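Long-range contact in glycerophosphodiester phosphodiesterase (Cytophaga hutchinsonii ATCC 33406, PDB 3CH0), which belongs to the glycerophosphoryl diester phosphodiesterase family of TIM-barrel proteins: residues A[16-28]-A[101-115]. Numbering follows the deposited sequence.
With EDO (1,2-ethanediol), chain P; GOL (glycerol), chain S.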
# COMPACT_ATOMS: atom_id res chain seq x y z
N GLY A 16 0.95 2.86 -6.34
CA GLY A 16 1.38 2.82 -7.75
C GLY A 16 2.37 3.94 -7.94
O GLY A 16 3.56 3.73 -8.08
N CYS A 17 1.90 5.18 -7.94
CA CYS A 17 2.80 6.33 -8.04
C CYS A 17 2.02 7.61 -7.76
O CYS A 17 1.87 8.46 -8.62
CB CYS A 17 3.54 6.42 -9.38
SG CYS A 17 2.48 6.42 -10.82
N ARG A 18 1.56 7.77 -6.54
CA ARG A 18 0.73 8.95 -6.16
C ARG A 18 1.30 10.31 -6.52
O ARG A 18 0.55 11.25 -6.84
CB ARG A 18 0.39 8.92 -4.67
CG ARG A 18 -0.28 10.20 -4.13
CD ARG A 18 -0.71 10.01 -2.67
NE ARG A 18 0.43 9.77 -1.78
CZ ARG A 18 0.44 10.01 -0.47
NH1 ARG A 18 -0.65 10.43 0.14
NH2 ARG A 18 1.56 9.82 0.22
N GLY A 19 2.61 10.45 -6.47
CA GLY A 19 3.20 11.76 -6.84
C GLY A 19 2.97 12.11 -8.31
O GLY A 19 3.00 13.30 -8.67
N LEU A 20 2.79 11.10 -9.16
CA LEU A 20 2.72 11.29 -10.60
C LEU A 20 1.32 11.23 -11.16
O LEU A 20 0.97 11.95 -12.11
CB LEU A 20 3.54 10.21 -11.30
CG LEU A 20 5.01 10.07 -10.82
CD1 LEU A 20 5.75 8.94 -11.59
CD2 LEU A 20 5.78 11.41 -10.89
N LEU A 21 0.49 10.35 -10.58
CA LEU A 21 -0.83 10.03 -11.11
C LEU A 21 -1.78 9.76 -9.96
O LEU A 21 -1.31 9.43 -8.86
CB LEU A 21 -0.76 8.80 -12.01
CG LEU A 21 -0.27 9.01 -13.46
CD1 LEU A 21 -0.02 7.66 -14.11
CD2 LEU A 21 -1.36 9.79 -14.24
N PRO A 22 -3.09 9.87 -10.19
CA PRO A 22 -4.06 9.58 -9.12
C PRO A 22 -3.76 8.27 -8.40
O PRO A 22 -3.51 7.22 -9.02
CB PRO A 22 -5.38 9.56 -9.84
CG PRO A 22 -5.20 10.58 -10.97
CD PRO A 22 -3.80 10.28 -11.43
N GLU A 23 -3.67 8.35 -7.08
CA GLU A 23 -3.22 7.18 -6.32
C GLU A 23 -4.09 5.94 -6.50
O GLU A 23 -5.32 6.04 -6.61
CB GLU A 23 -3.25 7.55 -4.84
CG GLU A 23 -4.61 7.75 -4.20
CD GLU A 23 -4.49 8.42 -2.85
OE1 GLU A 23 -4.09 9.59 -2.85
OE2 GLU A 23 -4.95 7.78 -1.84
N ASN A 24 -3.46 4.79 -6.47
CA ASN A 24 -4.22 3.55 -6.35
C ASN A 24 -5.18 3.32 -7.55
O ASN A 24 -6.17 2.62 -7.42
CB ASN A 24 -4.96 3.47 -5.01
CG ASN A 24 -4.09 2.99 -3.86
OD1 ASN A 24 -3.19 2.16 -4.02
ND2 ASN A 24 -4.37 3.53 -2.66
N THR A 25 -4.76 3.80 -8.73
CA THR A 25 -5.55 3.64 -9.95
C THR A 25 -4.76 2.77 -10.92
O THR A 25 -3.54 2.66 -10.89
CB THR A 25 -5.86 5.01 -10.59
OG1 THR A 25 -4.64 5.65 -10.98
CG2 THR A 25 -6.67 5.88 -9.64
N ILE A 26 -5.52 2.17 -11.82
CA ILE A 26 -4.92 1.34 -12.87
C ILE A 26 -3.93 2.20 -13.67
O ILE A 26 -2.83 1.75 -13.99
CB ILE A 26 -5.98 0.75 -13.79
CG1 ILE A 26 -6.84 -0.28 -13.06
CG2 ILE A 26 -5.33 0.13 -15.07
CD1 ILE A 26 -6.10 -1.42 -12.41
N ALA A 27 -4.25 3.47 -13.92
CA ALA A 27 -3.25 4.33 -14.60
C ALA A 27 -1.94 4.41 -13.80
O ALA A 27 -0.86 4.27 -14.37
CB ALA A 27 -3.81 5.72 -14.86
N ALA A 28 -2.04 4.65 -12.49
CA ALA A 28 -0.84 4.73 -11.67
C ALA A 28 -0.05 3.42 -11.66
O ALA A 28 1.18 3.40 -11.72
CB ALA A 28 -1.19 5.16 -10.19
N HIS A 101 -4.97 17.48 -5.91
CA HIS A 101 -4.48 17.02 -4.62
C HIS A 101 -3.58 18.10 -4.03
O HIS A 101 -2.51 18.35 -4.56
CB HIS A 101 -3.71 15.69 -4.77
CG HIS A 101 -3.51 14.98 -3.47
ND1 HIS A 101 -3.19 15.64 -2.30
CD2 HIS A 101 -3.62 13.67 -3.14
CE1 HIS A 101 -3.08 14.76 -1.32
NE2 HIS A 101 -3.37 13.55 -1.80
N PRO A 102 -4.01 18.70 -2.89
CA PRO A 102 -3.27 19.82 -2.31
C PRO A 102 -1.81 19.48 -1.98
O PRO A 102 -0.94 20.36 -1.97
CB PRO A 102 -4.04 20.13 -1.01
CG PRO A 102 -5.35 19.45 -1.10
CD PRO A 102 -5.19 18.31 -2.10
N ARG A 103 -1.52 18.18 -1.74
CA ARG A 103 -0.17 17.78 -1.37
C ARG A 103 0.67 17.18 -2.49
O ARG A 103 1.86 16.92 -2.29
CB ARG A 103 -0.23 16.84 -0.16
CG ARG A 103 -1.02 17.43 1.02
CD ARG A 103 -0.88 16.60 2.26
NE ARG A 103 -1.77 15.44 2.16
CZ ARG A 103 -1.42 14.15 2.23
NH1 ARG A 103 -0.17 13.80 2.48
NH2 ARG A 103 -2.35 13.23 2.10
N PHE A 104 0.07 17.01 -3.69
CA PHE A 104 0.74 16.48 -4.87
C PHE A 104 0.31 17.29 -6.07
O PHE A 104 -0.40 16.83 -6.95
CB PHE A 104 0.46 14.97 -5.05
CG PHE A 104 0.89 14.18 -3.86
CD1 PHE A 104 2.24 13.82 -3.74
CD2 PHE A 104 0.03 13.93 -2.79
CE1 PHE A 104 2.70 13.18 -2.63
CE2 PHE A 104 0.52 13.32 -1.66
CZ PHE A 104 1.86 12.95 -1.59
N LYS A 105 0.77 18.54 -6.09
CA LYS A 105 0.26 19.49 -7.04
C LYS A 105 0.72 19.19 -8.46
O LYS A 105 0.06 19.61 -9.40
CB LYS A 105 0.62 20.93 -6.59
CG LYS A 105 -0.23 21.43 -5.43
CD LYS A 105 -1.73 21.21 -5.66
N SER A 106 1.79 18.45 -8.64
CA SER A 106 2.22 18.07 -9.98
C SER A 106 1.59 16.74 -10.47
O SER A 106 1.85 16.29 -11.59
CB SER A 106 3.76 18.03 -10.06
OG SER A 106 4.29 16.78 -9.67
N GLN A 107 0.75 16.13 -9.64
CA GLN A 107 0.04 14.94 -10.08
C GLN A 107 -0.77 15.21 -11.33
O GLN A 107 -1.49 16.22 -11.40
CB GLN A 107 -0.90 14.45 -8.99
CG GLN A 107 -1.47 13.07 -9.22
CD GLN A 107 -2.48 12.76 -8.19
OE1 GLN A 107 -3.67 13.14 -8.28
NE2 GLN A 107 -2.01 12.06 -7.13
N LYS A 108 -0.72 14.27 -12.27
CA LYS A 108 -1.46 14.38 -13.53
C LYS A 108 -2.95 14.18 -13.30
O LYS A 108 -3.41 13.17 -12.71
CB LYS A 108 -0.95 13.38 -14.57
CG LYS A 108 -1.80 13.26 -15.80
CD LYS A 108 -1.66 14.45 -16.70
CE LYS A 108 -2.62 14.29 -17.87
NZ LYS A 108 -2.23 15.16 -18.93
N LYS A 109 -3.74 15.12 -13.82
CA LYS A 109 -5.17 15.01 -13.68
C LYS A 109 -5.74 14.29 -14.85
O LYS A 109 -5.70 14.79 -15.99
CB LYS A 109 -5.81 16.42 -13.53
CG LYS A 109 -5.33 17.22 -12.39
CD LYS A 109 -5.82 16.65 -11.04
CE LYS A 109 -4.82 15.68 -10.45
NZ LYS A 109 -5.41 14.84 -9.41
N VAL A 110 -6.29 13.10 -14.57
CA VAL A 110 -6.93 12.21 -15.53
C VAL A 110 -8.13 11.56 -14.87
O VAL A 110 -8.17 11.37 -13.63
CB VAL A 110 -5.99 11.09 -16.04
CG1 VAL A 110 -4.81 11.68 -16.89
CG2 VAL A 110 -5.45 10.25 -14.88
N PRO A 111 -9.18 11.28 -15.65
CA PRO A 111 -10.33 10.55 -15.11
C PRO A 111 -9.88 9.19 -14.57
O PRO A 111 -9.11 8.48 -15.23
CB PRO A 111 -11.26 10.36 -16.33
CG PRO A 111 -10.84 11.47 -17.26
CD PRO A 111 -9.34 11.62 -17.09
N ALA A 112 -10.31 8.86 -13.33
CA ALA A 112 -9.97 7.57 -12.76
C ALA A 112 -10.98 7.18 -11.75
O ALA A 112 -11.60 8.06 -11.16
CB ALA A 112 -8.57 7.64 -12.14
N VAL A 113 -11.14 5.88 -11.57
CA VAL A 113 -12.00 5.35 -10.53
C VAL A 113 -11.22 4.39 -9.66
O VAL A 113 -10.13 3.99 -10.00
CB VAL A 113 -13.28 4.72 -11.11
CG1 VAL A 113 -14.01 5.78 -12.00
CG2 VAL A 113 -12.96 3.42 -11.89
N LYS A 114 -11.80 4.04 -8.52
CA LYS A 114 -11.20 3.00 -7.66
C LYS A 114 -11.44 1.63 -8.26
O LYS A 114 -12.62 1.22 -8.44
CB LYS A 114 -11.85 3.05 -6.27
CG LYS A 114 -11.64 4.35 -5.54
CD LYS A 114 -12.20 4.31 -4.12
CE LYS A 114 -11.94 5.55 -3.32
NZ LYS A 114 -10.56 5.75 -2.84
N PRO A 115 -10.35 0.92 -8.61
CA PRO A 115 -10.49 -0.39 -9.26
C PRO A 115 -10.66 -1.53 -8.25
O PRO A 115 -10.28 -1.41 -7.09
CB PRO A 115 -9.16 -0.53 -10.02
CG PRO A 115 -8.16 0.16 -9.06
CD PRO A 115 -8.92 1.29 -8.43
C1 EDO P . 4.15 18.39 -4.89
O1 EDO P . 3.88 18.71 -6.26
C2 EDO P . 3.67 19.48 -3.93
O2 EDO P . 2.25 19.66 -4.01
C1 GOL S . -2.27 9.35 4.36
O1 GOL S . -2.88 9.26 3.08
C2 GOL S . -0.77 9.00 4.37
O2 GOL S . -0.25 9.26 5.65
C3 GOL S . 0.07 9.79 3.34
O3 GOL S . -0.58 10.95 2.86
O HOH W 1 -3.42 11.01 -0.72
O HOH W 2 3.18 15.66 -7.30
O HOH W 3 3.15 13.86 -13.02
O HOH W 4 -3.98 10.73 -5.38
O HOH W 5 -8.38 2.69 -11.78
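R18 turns its CG away from its own backbone N (chi1 171°) and bends at chi3, laying the chain over one face of the F104 ring; Q107, likewise anti at chi1 (-168°) and extended beyond, carries its amide to the backbone of R18 and P22. R18 CG stands 4.0 Å from the F104 ring centroid in a CH-pi contact, and further out F104 CZ lies over the middle of the guanidinium face, 3.5 Å from R18 CZ, the two planes tilted 33° apart. Q107 NE2 gives R18 O a nearly straight 2.7 Å hydrogen bond lying in both the carbonyl and amide planes, while Q107 OE1 accepts from K109 NZ at 2.7 Å, which fixes the amide's rotation. One water joins Q107 NE2 to E23 N and E23 OE1; another links E23 OE1, R18 NH1 and H101 NE2, while E23 OE2 forms a salt bridge with R15. In this TIM-barrel family protein 16-28 is the loop after strand 10-13 together with the first turn of helix 26-35; the irregular segment 101-115, which precedes helix 117-127, packs along it. R18 NH1 and both terminal nitrogens of R103 converge on GOL O3, with D264 and E63 supplying salt-bridge partners to R18 and R103 respectively. Further along, K108 N donates to L20 O at 2.9 Å. P22 CD sits against V110 CG2, and T25 CG2 meets A112 CB at 3.6 Å; T25 OG1 N-caps the helix by accepting from A28 N. I26 and P115 lie alongside each other, running opposite ways, with I26 CG1 3.8 Å from P115 CB, and a water spans I26 N and V113 O.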